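Local atomic coordinates of exotoxin A (Pseudomonas aeruginosa, PDB entry 1IKP), a protein that transfers ADP-ribose from NAD to a host protein, probably elongation factor 2, and so blocks protein synthesis in the poisoned cell. Residues A[116-121]-A[127-132]; A[248-253]-A[271-276]; A[199-204]-A[223-228]; A[406-409]-A[414-417]; A[370-373]-A[378-381]. The protein carries 2 engineered substitutions. One frame throughout, in Å; residues are numbered along the deposited sequence.

How the interactions relate
Interactions 1, 3 and 5 all reach one large mixed sheet. Interactions 1 and 3 touch directly. The ring of His118 packs on Leu202, and the ring of Phe116 packs on Leu199 and Leu202. Their centres are about 18 Å apart. Interaction 5 lies about 17 Å from interaction 1, centre to centre, with nearest atoms about 7 Å apart. Interaction 2 begins at the end of strand 245-248, a neighbour of strand 126-136 in that sheet. Its nearest atoms are about 6 Å from interaction 1. Interaction 4 is remote, about 41 Å from interaction 1 between centres. It packs on elements of the catalytic region, whereas interactions 1 and 3 belong to the binding region.

Interaction 1 of 5, residues A[116-121]-A[127-132]; sequences FIHELN and SHMSPI
The carbonyl oxygen of Glu119 is gripped by two N-H groups of the facing strand. Ser127 N makes the main bond to Glu119 O, at 2.9 Å, and His128 N reaches the same oxygen only weakly. Ser127 OG lies near it, at 3.1 Å, but this bond is weak and unsettled, because OG also pairs with His128 ND1 at 2.8 Å. Two residues thus face one, which is a classic beta bulge. The bulge also holds the bond from Glu119 N to His128 O, at 2.7 Å. One residue on, His118 and Met129 form a non-hydrogen-bonded antiparallel pair. There the two side chains run side by side in the same direction. The bent end of Met129 places CE 3.3 Å from His118 NE2, obliquely to the ring. Farther along, Ser130 and Ile117 exchange two bonds. Ser130 N gives a nearly straight bond (172°) to Ile117 O at 2.9 Å. Ile117 N gives its hydrogen to Ser130 OG at 2.8 Å. With chi1 at 73°, OG turns back over its own backbone, where it takes this N-H and also donates to Pro131 O. The carboxylate of Glu119 sits on the other face, beside His128 CB, held by a salt bridge to Arg91 and hydrogen bonds to Tyr89 and Gln92. The segments belong to the antiparallel hairpin of strands 112-120 and 126-136. Strand 97-106 pairs antiparallel with the outer side of 112-120, and strand 245-248 pairs parallel with 126-136. Val205 and Leu209 of helix 205-210 cover Met129.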
# COMPACT_ATOMS: atom_id res chain seq x y z
N PHE A 116 -17.55 1.07 -0.30
CA PHE A 116 -17.36 0.64 1.07
C PHE A 116 -18.67 0.65 1.85
O PHE A 116 -19.64 1.33 1.46
CB PHE A 116 -16.28 1.44 1.80
CG PHE A 116 -16.53 2.90 1.86
CD1 PHE A 116 -16.03 3.75 0.89
CD2 PHE A 116 -17.25 3.44 2.92
CE1 PHE A 116 -16.24 5.12 0.97
CE2 PHE A 116 -17.46 4.81 2.99
CZ PHE A 116 -16.96 5.65 2.02
N ILE A 117 -18.69 -0.14 2.91
CA ILE A 117 -19.88 -0.34 3.74
C ILE A 117 -19.62 0.04 5.18
O ILE A 117 -18.58 -0.28 5.75
CB ILE A 117 -20.26 -1.86 3.71
CG1 ILE A 117 -20.52 -2.34 2.28
CG2 ILE A 117 -21.47 -2.12 4.60
CD1 ILE A 117 -21.61 -1.62 1.57
N HIS A 118 -20.59 0.73 5.78
CA HIS A 118 -20.49 1.07 7.20
C HIS A 118 -21.64 0.38 7.91
O HIS A 118 -22.79 0.49 7.50
CB HIS A 118 -20.59 2.58 7.43
CG HIS A 118 -19.37 3.33 7.03
ND1 HIS A 118 -19.38 4.68 6.73
CD2 HIS A 118 -18.09 2.92 6.87
CE1 HIS A 118 -18.16 5.06 6.41
NE2 HIS A 118 -17.35 4.02 6.48
N GLU A 119 -21.34 -0.40 8.94
CA GLU A 119 -22.42 -1.02 9.69
C GLU A 119 -22.78 -0.04 10.81
O GLU A 119 -21.91 0.58 11.40
CB GLU A 119 -21.97 -2.36 10.22
CG GLU A 119 -21.55 -3.26 9.07
CD GLU A 119 -21.48 -4.71 9.45
OE1 GLU A 119 -20.37 -5.28 9.45
OE2 GLU A 119 -22.55 -5.27 9.75
N LEU A 120 -24.08 0.12 11.08
CA LEU A 120 -24.54 1.08 12.08
C LEU A 120 -25.27 0.39 13.22
O LEU A 120 -26.01 -0.57 13.00
CB LEU A 120 -25.49 2.06 11.40
CG LEU A 120 -24.98 2.69 10.09
CD1 LEU A 120 -26.13 3.36 9.35
CD2 LEU A 120 -23.87 3.69 10.38
N ASN A 121 -25.05 0.87 14.45
CA ASN A 121 -25.74 0.29 15.60
C ASN A 121 -27.10 0.95 15.77
O ASN A 121 -27.48 1.80 14.97
CB ASN A 121 -24.90 0.43 16.89
CG ASN A 121 -24.62 1.88 17.27
OD1 ASN A 121 -25.35 2.80 16.91
ND2 ASN A 121 -23.54 2.08 18.04
N SER A 127 -20.44 1.61 13.65
CA SER A 127 -19.83 0.59 14.49
C SER A 127 -18.70 -0.18 13.82
O SER A 127 -17.73 -0.55 14.47
CB SER A 127 -20.88 -0.41 14.97
OG SER A 127 -21.38 -1.19 13.90
N HIS A 128 -18.84 -0.46 12.52
CA HIS A 128 -17.80 -1.18 11.78
C HIS A 128 -17.72 -0.67 10.36
O HIS A 128 -18.73 -0.26 9.79
CB HIS A 128 -18.10 -2.66 11.67
CG HIS A 128 -18.28 -3.36 12.97
ND1 HIS A 128 -19.44 -3.25 13.71
CD2 HIS A 128 -17.47 -4.21 13.65
CE1 HIS A 128 -19.33 -3.99 14.80
NE2 HIS A 128 -18.15 -4.59 14.79
N MET A 129 -16.53 -0.74 9.78
CA MET A 129 -16.32 -0.29 8.40
C MET A 129 -15.65 -1.42 7.65
O MET A 129 -14.70 -2.02 8.13
CB MET A 129 -15.41 0.92 8.34
CG MET A 129 -15.47 1.80 9.55
SD MET A 129 -14.21 3.06 9.41
CE MET A 129 -15.24 4.50 9.01
N SER A 130 -16.16 -1.69 6.45
CA SER A 130 -15.61 -2.72 5.59
C SER A 130 -14.34 -2.21 4.94
O SER A 130 -13.97 -1.06 5.10
CB SER A 130 -16.57 -2.99 4.41
OG SER A 130 -16.55 -1.91 3.46
N PRO A 131 -13.64 -3.10 4.24
CA PRO A 131 -12.44 -2.68 3.52
C PRO A 131 -12.98 -1.73 2.43
O PRO A 131 -14.20 -1.68 2.14
CB PRO A 131 -11.98 -3.97 2.86
CG PRO A 131 -12.31 -5.01 3.86
CD PRO A 131 -13.68 -4.57 4.37
N ILE A 132 -12.07 -0.96 1.83
CA ILE A 132 -12.38 -0.09 0.70
C ILE A 132 -12.10 -0.96 -0.54
O ILE A 132 -10.98 -1.42 -0.74
CB ILE A 132 -11.48 1.14 0.71
CG1 ILE A 132 -11.71 1.92 2.02
CG2 ILE A 132 -11.76 2.01 -0.51
CD1 ILE A 132 -10.77 3.07 2.25

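Interaction 2 of 5, residues A[248-253]-A[271-276]; sequences LHFPEG and TFTRHR
Phe250 is the first residue of a type I beta turn, 250-253, that follows strand 245-248, and its ring meets Thr273 in the loop after helix 255-265. The turn is closed by Gly253 N bonding to Phe250 O at 2.9 Å. The contact itself is small and apolar. The methyl CG2 of Thr273 sits over one face of the Phe250 ring, 3.8 Å from its centroid and 26° off the ring normal. It is displaced toward the rim, so Phe250 CE1 is the nearest ring atom, at 3.4 Å from Thr273 CG2. This is a CH-pi contact, and the two side chains cross at about a right angle. The same methyl also meets Leu248. The branches of Leu248 and Thr273 point at each other end to end, with Leu248 CD2 and Thr273 CG2 3.9 Å apart. The Thr273 methyl therefore rests in the corner formed by the Leu248 and Phe250 side chains. Its chi1 of 45° sets CG2 opposite the carbonyl carbon and aims it at the ring. The hydroxyl, placed beside the backbone, goes to another partner and bonds to Glu270 O. The polar group is thus satisfied locally while the methyl serves the packing. Both Leu248 and Phe250 are buried. Around them, Phe250 also lies against Ser255 and Ala258 of helix 255-265, and Leu248 against Leu269 and against Tyr87 of strand 85-90. The contact thus ties the end of strand 245-248 to the loop that leads from helix 255-265 toward helix 282-300.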
# COMPACT_ATOMS: atom_id res chain seq x y z
N LEU A 248 -8.13 -5.38 -3.42
CA LEU A 248 -8.16 -5.29 -4.88
C LEU A 248 -8.09 -6.69 -5.45
O LEU A 248 -7.17 -7.46 -5.18
CB LEU A 248 -6.95 -4.48 -5.38
CG LEU A 248 -6.86 -4.32 -6.90
CD1 LEU A 248 -8.09 -3.66 -7.47
CD2 LEU A 248 -5.61 -3.50 -7.24
N HIS A 249 -9.11 -7.03 -6.22
CA HIS A 249 -9.24 -8.32 -6.88
C HIS A 249 -8.72 -8.17 -8.31
O HIS A 249 -9.02 -7.17 -8.96
CB HIS A 249 -10.72 -8.72 -6.86
CG HIS A 249 -11.07 -9.86 -7.77
ND1 HIS A 249 -10.43 -11.08 -7.75
CD2 HIS A 249 -12.06 -9.97 -8.69
CE1 HIS A 249 -11.01 -11.89 -8.62
NE2 HIS A 249 -12.00 -11.24 -9.20
N PHE A 250 -7.91 -9.14 -8.75
CA PHE A 250 -7.34 -9.18 -10.10
C PHE A 250 -8.08 -10.30 -10.86
O PHE A 250 -7.69 -11.45 -10.79
CB PHE A 250 -5.84 -9.50 -10.02
CG PHE A 250 -5.00 -8.35 -9.52
CD1 PHE A 250 -4.17 -7.66 -10.40
CD2 PHE A 250 -5.02 -7.97 -8.18
CE1 PHE A 250 -3.38 -6.59 -9.97
CE2 PHE A 250 -4.24 -6.89 -7.73
CZ PHE A 250 -3.41 -6.21 -8.63
N PRO A 251 -9.14 -9.95 -11.59
CA PRO A 251 -9.91 -10.97 -12.32
C PRO A 251 -9.12 -11.83 -13.31
O PRO A 251 -9.46 -13.00 -13.50
CB PRO A 251 -11.00 -10.16 -13.01
CG PRO A 251 -11.14 -8.97 -12.17
CD PRO A 251 -9.73 -8.62 -11.80
N GLU A 252 -8.08 -11.27 -13.90
CA GLU A 252 -7.25 -12.01 -14.85
C GLU A 252 -5.95 -12.47 -14.20
O GLU A 252 -5.02 -12.91 -14.89
CB GLU A 252 -6.95 -11.15 -16.08
CG GLU A 252 -8.13 -11.00 -17.03
CD GLU A 252 -7.88 -10.02 -18.15
OE1 GLU A 252 -6.87 -10.19 -18.87
OE2 GLU A 252 -8.68 -9.08 -18.32
N GLY A 253 -5.88 -12.40 -12.88
CA GLY A 253 -4.69 -12.81 -12.17
C GLY A 253 -3.57 -11.79 -12.29
O GLY A 253 -3.79 -10.67 -12.72
N THR A 271 -2.87 1.05 -10.93
CA THR A 271 -2.46 1.44 -12.27
C THR A 271 -2.37 0.15 -13.10
O THR A 271 -2.63 0.15 -14.31
CB THR A 271 -1.09 2.12 -12.22
OG1 THR A 271 -1.26 3.44 -11.69
CG2 THR A 271 -0.46 2.19 -13.61
N PHE A 272 -2.07 -0.95 -12.43
CA PHE A 272 -1.93 -2.23 -13.12
C PHE A 272 -3.22 -2.99 -13.39
O PHE A 272 -3.21 -4.03 -14.05
CB PHE A 272 -0.93 -3.09 -12.36
CG PHE A 272 0.43 -2.47 -12.29
CD1 PHE A 272 1.27 -2.49 -13.40
CD2 PHE A 272 0.85 -1.80 -11.15
CE1 PHE A 272 2.51 -1.84 -13.39
CE2 PHE A 272 2.09 -1.13 -11.12
CZ PHE A 272 2.92 -1.15 -12.25
N THR A 273 -4.33 -2.48 -12.86
CA THR A 273 -5.64 -3.10 -13.08
C THR A 273 -6.46 -2.22 -14.02
O THR A 273 -7.64 -2.50 -14.27
CB THR A 273 -6.41 -3.30 -11.75
OG1 THR A 273 -6.32 -2.12 -10.95
CG2 THR A 273 -5.87 -4.49 -10.98
N ARG A 274 -5.85 -1.17 -14.55
CA ARG A 274 -6.55 -0.27 -15.46
C ARG A 274 -7.11 -0.95 -16.72
O ARG A 274 -6.49 -1.87 -17.28
CB ARG A 274 -5.66 0.88 -15.92
CG ARG A 274 -5.51 1.98 -14.90
CD ARG A 274 -4.52 3.01 -15.35
NE ARG A 274 -4.96 3.70 -16.56
CZ ARG A 274 -5.78 4.74 -16.59
NH1 ARG A 274 -6.29 5.24 -15.47
NH2 ARG A 274 -6.09 5.30 -17.76
N HIS A 275 -8.27 -0.47 -17.16
CA HIS A 275 -8.92 -0.98 -18.37
C HIS A 275 -8.01 -0.70 -19.57
O HIS A 275 -7.90 -1.52 -20.48
CB HIS A 275 -10.27 -0.26 -18.53
CG HIS A 275 -11.04 -0.67 -19.74
ND1 HIS A 275 -11.34 -1.98 -20.04
CD2 HIS A 275 -11.66 0.08 -20.69
CE1 HIS A 275 -12.11 -2.02 -21.12
NE2 HIS A 275 -12.31 -0.78 -21.53
N ARG A 276 -7.37 0.46 -19.56
CA ARG A 276 -6.46 0.81 -20.65
C ARG A 276 -5.13 1.24 -20.07
O ARG A 276 -5.09 2.07 -19.16
CB ARG A 276 -7.08 1.92 -21.50
CG ARG A 276 -8.44 1.50 -22.01
CD ARG A 276 -8.87 2.22 -23.27
NE ARG A 276 -10.09 1.60 -23.79
CZ ARG A 276 -10.77 2.03 -24.84
NH1 ARG A 276 -10.36 3.10 -25.51
NH2 ARG A 276 -11.86 1.37 -25.23

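Interaction 3 of 5, residues A[199-204]-A[223-228]; sequences LDQLDG and KIYRVL. Engineered in segment 199-204: Gln201 (natural residue Pro).
Asp200 and Tyr225 carry most of the contact, with Lys223 as the third partner. The carboxylate of Asp200 stacks, offset, over the CB-CG end of the Tyr225 ring, and the two planes are 24° apart. The side chains slide past each other in opposite directions. Asp200 CB stands over the same face, 4.0 Å from the ring centroid and 15° off the normal, as a CH-pi contact. Asp200 OD1 comes within 3.5 Å of Tyr225 CD1. With chi1 at 173°, the Tyr225 ring swings away from its own backbone N and passes beside Asp200 to reach Gln201 with its hydroxyl. Lys223 lies just before the strand. Its chain bends at its last torsion, and NZ reaches Asp200 OD1 at 3.6 Å, a long salt bridge. Asp203 adds a second negative charge nearby, with its OD1 4.9 Å from Lys223 NZ, but the charged atoms do not touch. At the far end of the ring, Gln201, an engineered residue, brings its amide to the edge near the ring plane. Gln201 NE2 and Tyr225 OH form a weak, bent hydrogen bond of 3.4 Å. The OE1 of Gln201 has a weak bond to Ser46. Tyr225 also touches Ser173 on strand 164-176, which pairs with strand 224-228. The loop at 199-204 is thus held to that edge of the sheet. A carboxylate over a pi face is not in itself favourable, so the nearby lysine probably helps by offsetting its charge. Both polar links are long or weak.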
# COMPACT_ATOMS: atom_id res chain seq x y z
N LEU A 199 -13.25 12.83 2.43
CA LEU A 199 -14.69 12.72 2.65
C LEU A 199 -15.16 13.38 3.94
O LEU A 199 -14.93 12.87 5.03
CB LEU A 199 -15.07 11.24 2.63
CG LEU A 199 -14.48 10.43 1.45
CD1 LEU A 199 -14.82 8.96 1.63
CD2 LEU A 199 -15.01 10.97 0.13
N ASP A 200 -15.84 14.51 3.80
CA ASP A 200 -16.33 15.24 4.95
C ASP A 200 -17.24 14.39 5.82
O ASP A 200 -17.26 14.51 7.04
CB ASP A 200 -17.06 16.51 4.50
CG ASP A 200 -16.14 17.48 3.79
OD1 ASP A 200 -15.52 17.10 2.77
OD2 ASP A 200 -16.03 18.64 4.25
N GLN A 201 -18.01 13.51 5.18
CA GLN A 201 -18.93 12.65 5.90
C GLN A 201 -18.21 11.72 6.87
O GLN A 201 -18.84 11.15 7.76
CB GLN A 201 -19.77 11.85 4.90
CG GLN A 201 -20.75 12.71 4.11
CD GLN A 201 -21.28 12.00 2.88
OE1 GLN A 201 -21.76 10.87 2.95
NE2 GLN A 201 -21.22 12.68 1.73
N LEU A 202 -16.90 11.59 6.71
CA LEU A 202 -16.11 10.72 7.57
C LEU A 202 -14.98 11.43 8.32
O LEU A 202 -13.96 10.81 8.66
CB LEU A 202 -15.54 9.56 6.75
CG LEU A 202 -16.58 8.61 6.16
CD1 LEU A 202 -15.88 7.44 5.50
CD2 LEU A 202 -17.51 8.12 7.27
N ASP A 203 -15.15 12.71 8.60
CA ASP A 203 -14.12 13.46 9.31
C ASP A 203 -13.78 12.81 10.65
O ASP A 203 -14.68 12.43 11.40
CB ASP A 203 -14.55 14.91 9.54
CG ASP A 203 -14.60 15.71 8.27
OD1 ASP A 203 -13.64 15.61 7.46
OD2 ASP A 203 -15.58 16.45 8.07
N GLY A 204 -12.49 12.69 10.94
CA GLY A 204 -12.05 12.10 12.20
C GLY A 204 -11.76 10.61 12.18
O GLY A 204 -11.08 10.09 13.07
N LYS A 223 -9.74 21.63 -0.08
CA LYS A 223 -10.93 21.19 -0.79
C LYS A 223 -12.21 21.93 -0.39
O LYS A 223 -12.29 22.50 0.70
CB LYS A 223 -11.13 19.69 -0.55
CG LYS A 223 -11.32 19.32 0.91
CD LYS A 223 -11.16 17.82 1.14
CE LYS A 223 -10.95 17.50 2.61
NZ LYS A 223 -12.09 17.92 3.47
N ILE A 224 -13.18 21.92 -1.30
CA ILE A 224 -14.49 22.54 -1.08
C ILE A 224 -15.53 21.45 -1.28
O ILE A 224 -15.56 20.76 -2.31
CB ILE A 224 -14.74 23.68 -2.08
CG1 ILE A 224 -13.72 24.80 -1.84
CG2 ILE A 224 -16.16 24.22 -1.89
CD1 ILE A 224 -13.75 25.89 -2.87
N TYR A 225 -16.41 21.32 -0.29
CA TYR A 225 -17.47 20.30 -0.24
C TYR A 225 -18.88 20.84 -0.50
O TYR A 225 -19.24 21.89 -0.00
CB TYR A 225 -17.44 19.66 1.14
CG TYR A 225 -18.57 18.71 1.44
CD1 TYR A 225 -18.51 17.39 1.02
CD2 TYR A 225 -19.69 19.14 2.16
CE1 TYR A 225 -19.54 16.51 1.31
CE2 TYR A 225 -20.73 18.26 2.45
CZ TYR A 225 -20.65 16.94 2.02
OH TYR A 225 -21.65 16.05 2.29
N ARG A 226 -19.68 20.09 -1.24
CA ARG A 226 -21.06 20.49 -1.52
C ARG A 226 -21.98 19.30 -1.70
O ARG A 226 -21.61 18.33 -2.36
CB ARG A 226 -21.14 21.31 -2.81
CG ARG A 226 -20.50 22.67 -2.75
CD ARG A 226 -19.93 22.99 -4.11
NE ARG A 226 -20.89 22.80 -5.18
CZ ARG A 226 -20.56 22.52 -6.44
NH1 ARG A 226 -19.28 22.40 -6.77
NH2 ARG A 226 -21.50 22.37 -7.36
N VAL A 227 -23.18 19.39 -1.13
CA VAL A 227 -24.18 18.34 -1.31
C VAL A 227 -24.87 18.69 -2.63
O VAL A 227 -25.33 19.82 -2.82
CB VAL A 227 -25.25 18.34 -0.18
CG1 VAL A 227 -26.38 17.36 -0.53
CG2 VAL A 227 -24.62 17.96 1.14
N LEU A 228 -24.93 17.73 -3.54
CA LEU A 228 -25.57 17.98 -4.83
C LEU A 228 -27.04 17.54 -4.86
O LEU A 228 -27.87 18.16 -5.54
CB LEU A 228 -24.79 17.27 -5.94
CG LEU A 228 -23.34 17.70 -6.17
CD1 LEU A 228 -22.72 16.85 -7.27
CD2 LEU A 228 -23.27 19.18 -6.56

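Interaction 4 of 5, residues A[406-409]-A[414-417]; sequences DVSF and TQNW. Unlike the reference sequence in segment 406-409: Val407 (reference Ile).
Val407 and Thr414 make the apolar side of this contact, with Val407 CG1 3.8 Å from Thr414 CG2. Val407 is buried, and its other methyl meets the Trp417 ring obliquely, CG2 to CE3 4.0 Å. Setting CG1 opposite the backbone N, chi1 174°, spreads the two methyls so that one meets Thr414 and the other Trp417. The Phe409 ring runs alongside Thr414 in the same direction, with Phe409 CD1 3.7 Å from Thr414 OG1. Pro568 of strand 565-568 touches Val407, Phe409, Thr414 and Trp417, and helix 444-453 packs on Phe409. One backbone bond, Gln415 N to Ser408 O at 2.8 Å, lies in the carbonyl plane and joins the two backbones. Ser408 N is buried here with no partner in the model. The other side faces solvent and is polar. Asn416 ND2 donates to Asp406 O at 2.9 Å, with the oxygen in its amide plane. Gln415 extends toward Ser408 OG, but its side chain has two conformers and that bond is weak and doubtful. Both Asp406 and Asn416 are exposed. Residues 414-417 form a type II beta turn, with Asn416 at the third position and positive phi (50°), in the loop that leads from strand 389-393 to helix 419-431.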
# COMPACT_ATOMS: atom_id res chain seq x y z
N ASP A 406 12.08 17.69 -7.02
CA ASP A 406 12.01 16.24 -7.11
C ASP A 406 13.32 15.59 -6.73
O ASP A 406 14.39 16.04 -7.13
CB ASP A 406 11.66 15.77 -8.53
CG ASP A 406 10.30 16.26 -9.01
OD1 ASP A 406 9.50 16.77 -8.20
OD2 ASP A 406 10.05 16.12 -10.23
N VAL A 407 13.22 14.50 -5.97
CA VAL A 407 14.38 13.74 -5.56
C VAL A 407 14.35 12.42 -6.32
O VAL A 407 13.28 11.82 -6.48
CB VAL A 407 14.34 13.48 -4.05
CG1 VAL A 407 15.47 12.56 -3.64
CG2 VAL A 407 14.47 14.81 -3.32
N SER A 408 15.51 11.99 -6.80
CA SER A 408 15.66 10.74 -7.53
C SER A 408 17.11 10.31 -7.42
O SER A 408 17.99 11.11 -7.06
CB SER A 408 15.26 10.89 -9.01
OG SER A 408 16.11 11.78 -9.68
N PHE A 409 17.37 9.05 -7.75
CA PHE A 409 18.69 8.48 -7.63
C PHE A 409 19.34 8.24 -8.96
O PHE A 409 18.72 7.72 -9.88
CB PHE A 409 18.58 7.19 -6.84
CG PHE A 409 17.97 7.40 -5.49
CD1 PHE A 409 18.74 7.93 -4.46
CD2 PHE A 409 16.63 7.14 -5.26
CE1 PHE A 409 18.17 8.19 -3.22
CE2 PHE A 409 16.04 7.40 -4.03
CZ PHE A 409 16.81 7.93 -3.01
N THR A 414 22.28 12.12 -5.93
CA THR A 414 20.87 12.23 -5.61
C THR A 414 20.32 13.60 -6.02
O THR A 414 20.81 14.64 -5.56
CB THR A 414 20.68 11.93 -4.12
OG1 THR A 414 21.23 10.63 -3.85
CG2 THR A 414 19.23 11.94 -3.75
N GLN A 415 19.30 13.59 -6.87
CA GLN A 415 18.71 14.82 -7.38
C GLN A 415 18.21 15.73 -6.29
O GLN A 415 17.52 15.30 -5.39
CB GLN A 415 17.53 14.49 -8.32
CG GLN A 415 16.86 15.72 -8.97
CD GLN A 415 15.63 15.39 -9.83
OE1 GLN A 415 15.19 16.22 -10.63
NE2 GLN A 415 15.06 14.21 -9.65
N ASN A 416 18.56 17.01 -6.39
CA ASN A 416 18.11 18.02 -5.47
C ASN A 416 18.30 17.68 -4.00
O ASN A 416 17.43 17.95 -3.18
CB ASN A 416 16.62 18.36 -5.72
CG ASN A 416 16.40 19.11 -7.03
OD1 ASN A 416 17.09 20.09 -7.32
ND2 ASN A 416 15.43 18.67 -7.82
N TRP A 417 19.44 17.09 -3.67
CA TRP A 417 19.66 16.74 -2.28
C TRP A 417 20.93 17.39 -1.79
O TRP A 417 22.01 17.15 -2.33
CB TRP A 417 19.73 15.23 -2.10
CG TRP A 417 19.56 14.81 -0.67
CD1 TRP A 417 20.52 14.36 0.18
CD2 TRP A 417 18.34 14.85 0.09
NE1 TRP A 417 19.98 14.11 1.42
CE2 TRP A 417 18.64 14.41 1.39
CE3 TRP A 417 17.02 15.22 -0.21
CZ2 TRP A 417 17.67 14.33 2.40
CZ3 TRP A 417 16.05 15.15 0.79
CH2 TRP A 417 16.39 14.70 2.09

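Interaction 5 of 5, residues A[370-373]-A[378-381]; sequences LTCP and ECAG
Cys372 and Cys379 point at each other across the contact and are joined by a disulfide, SG to SG 2.0 Å. The bridge has chi3 -84°, a left-handed turn near the relaxed geometry of a disulfide. The two cysteines leave their backbones differently. In Cys372 the sulfur sits opposite the carbonyl carbon, with chi1 -56°. In Cys379 it is opposite the backbone N, with chi1 -168°. The two CB atoms are brought to 3.6 Å from each other, Cys372 CB to Cys379 CB. Leu370 lies beside this bridge and also points toward the other segment. Its CB rests 3.9 Å from Cys379 SG, while its branched end reaches on past the sulfur. There Leu370 CD1 lies 3.6 Å from Gly381 N, and CD2 lies 3.7 Å from Gly381 CA. The leucine thus packs on bare backbone, and Gly381 has no side chain to hold the two apart. Arg392 of strand 389-393 touches Leu370 and both cysteines. Leu370 and Cys372 pair by backbone bonds with that strand. Across the two segments, the rest is leucine packing on the sulfur and on the backbone of Ala380 and Gly381. The disulfide is a covalent crosslink that closes a loop of six intervening residues at the end of strand 367-371, and so would probably restrain that loop beside the large mixed sheet.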
# COMPACT_ATOMS: atom_id res chain seq x y z
N LEU A 370 -3.01 -2.42 4.08
CA LEU A 370 -3.37 -1.92 5.40
C LEU A 370 -2.72 -0.59 5.72
O LEU A 370 -1.55 -0.35 5.40
CB LEU A 370 -2.93 -2.93 6.44
CG LEU A 370 -3.36 -4.37 6.19
CD1 LEU A 370 -2.74 -5.27 7.24
CD2 LEU A 370 -4.90 -4.47 6.24
N THR A 371 -3.49 0.31 6.34
CA THR A 371 -2.99 1.61 6.78
C THR A 371 -2.58 1.35 8.23
O THR A 371 -3.42 1.34 9.15
CB THR A 371 -4.11 2.64 6.69
OG1 THR A 371 -4.47 2.78 5.32
CG2 THR A 371 -3.64 3.99 7.23
N CYS A 372 -1.30 1.15 8.46
CA CYS A 372 -0.83 0.74 9.77
C CYS A 372 -0.30 1.80 10.71
O CYS A 372 0.54 2.58 10.32
CB CYS A 372 0.29 -0.29 9.59
SG CYS A 372 -0.18 -1.75 8.59
N PRO A 373 -0.79 1.82 11.96
CA PRO A 373 -0.30 2.79 12.94
C PRO A 373 1.15 2.42 13.25
O PRO A 373 1.46 1.24 13.38
CB PRO A 373 -1.20 2.55 14.15
CG PRO A 373 -2.48 2.05 13.55
CD PRO A 373 -1.98 1.12 12.45
N GLU A 378 2.15 -5.43 15.96
CA GLU A 378 2.14 -5.82 14.56
C GLU A 378 0.80 -5.51 13.91
O GLU A 378 -0.26 -5.57 14.54
CB GLU A 378 2.55 -7.30 14.39
CG GLU A 378 4.08 -7.47 14.44
CD GLU A 378 4.56 -8.89 14.16
OE1 GLU A 378 4.26 -9.43 13.07
OE2 GLU A 378 5.26 -9.45 15.03
N CYS A 379 0.87 -5.14 12.64
CA CYS A 379 -0.29 -4.73 11.86
C CYS A 379 -0.96 -5.92 11.21
O CYS A 379 -0.41 -6.53 10.30
CB CYS A 379 0.16 -3.72 10.82
SG CYS A 379 -1.19 -2.84 9.98
N ALA A 380 -2.15 -6.26 11.68
CA ALA A 380 -2.86 -7.41 11.14
C ALA A 380 -4.05 -6.99 10.31
O ALA A 380 -4.71 -6.00 10.60
CB ALA A 380 -3.32 -8.32 12.28
N GLY A 381 -4.31 -7.76 9.26
CA GLY A 381 -5.44 -7.46 8.40
C GLY A 381 -6.69 -8.16 8.90
O GLY A 381 -6.66 -8.83 9.95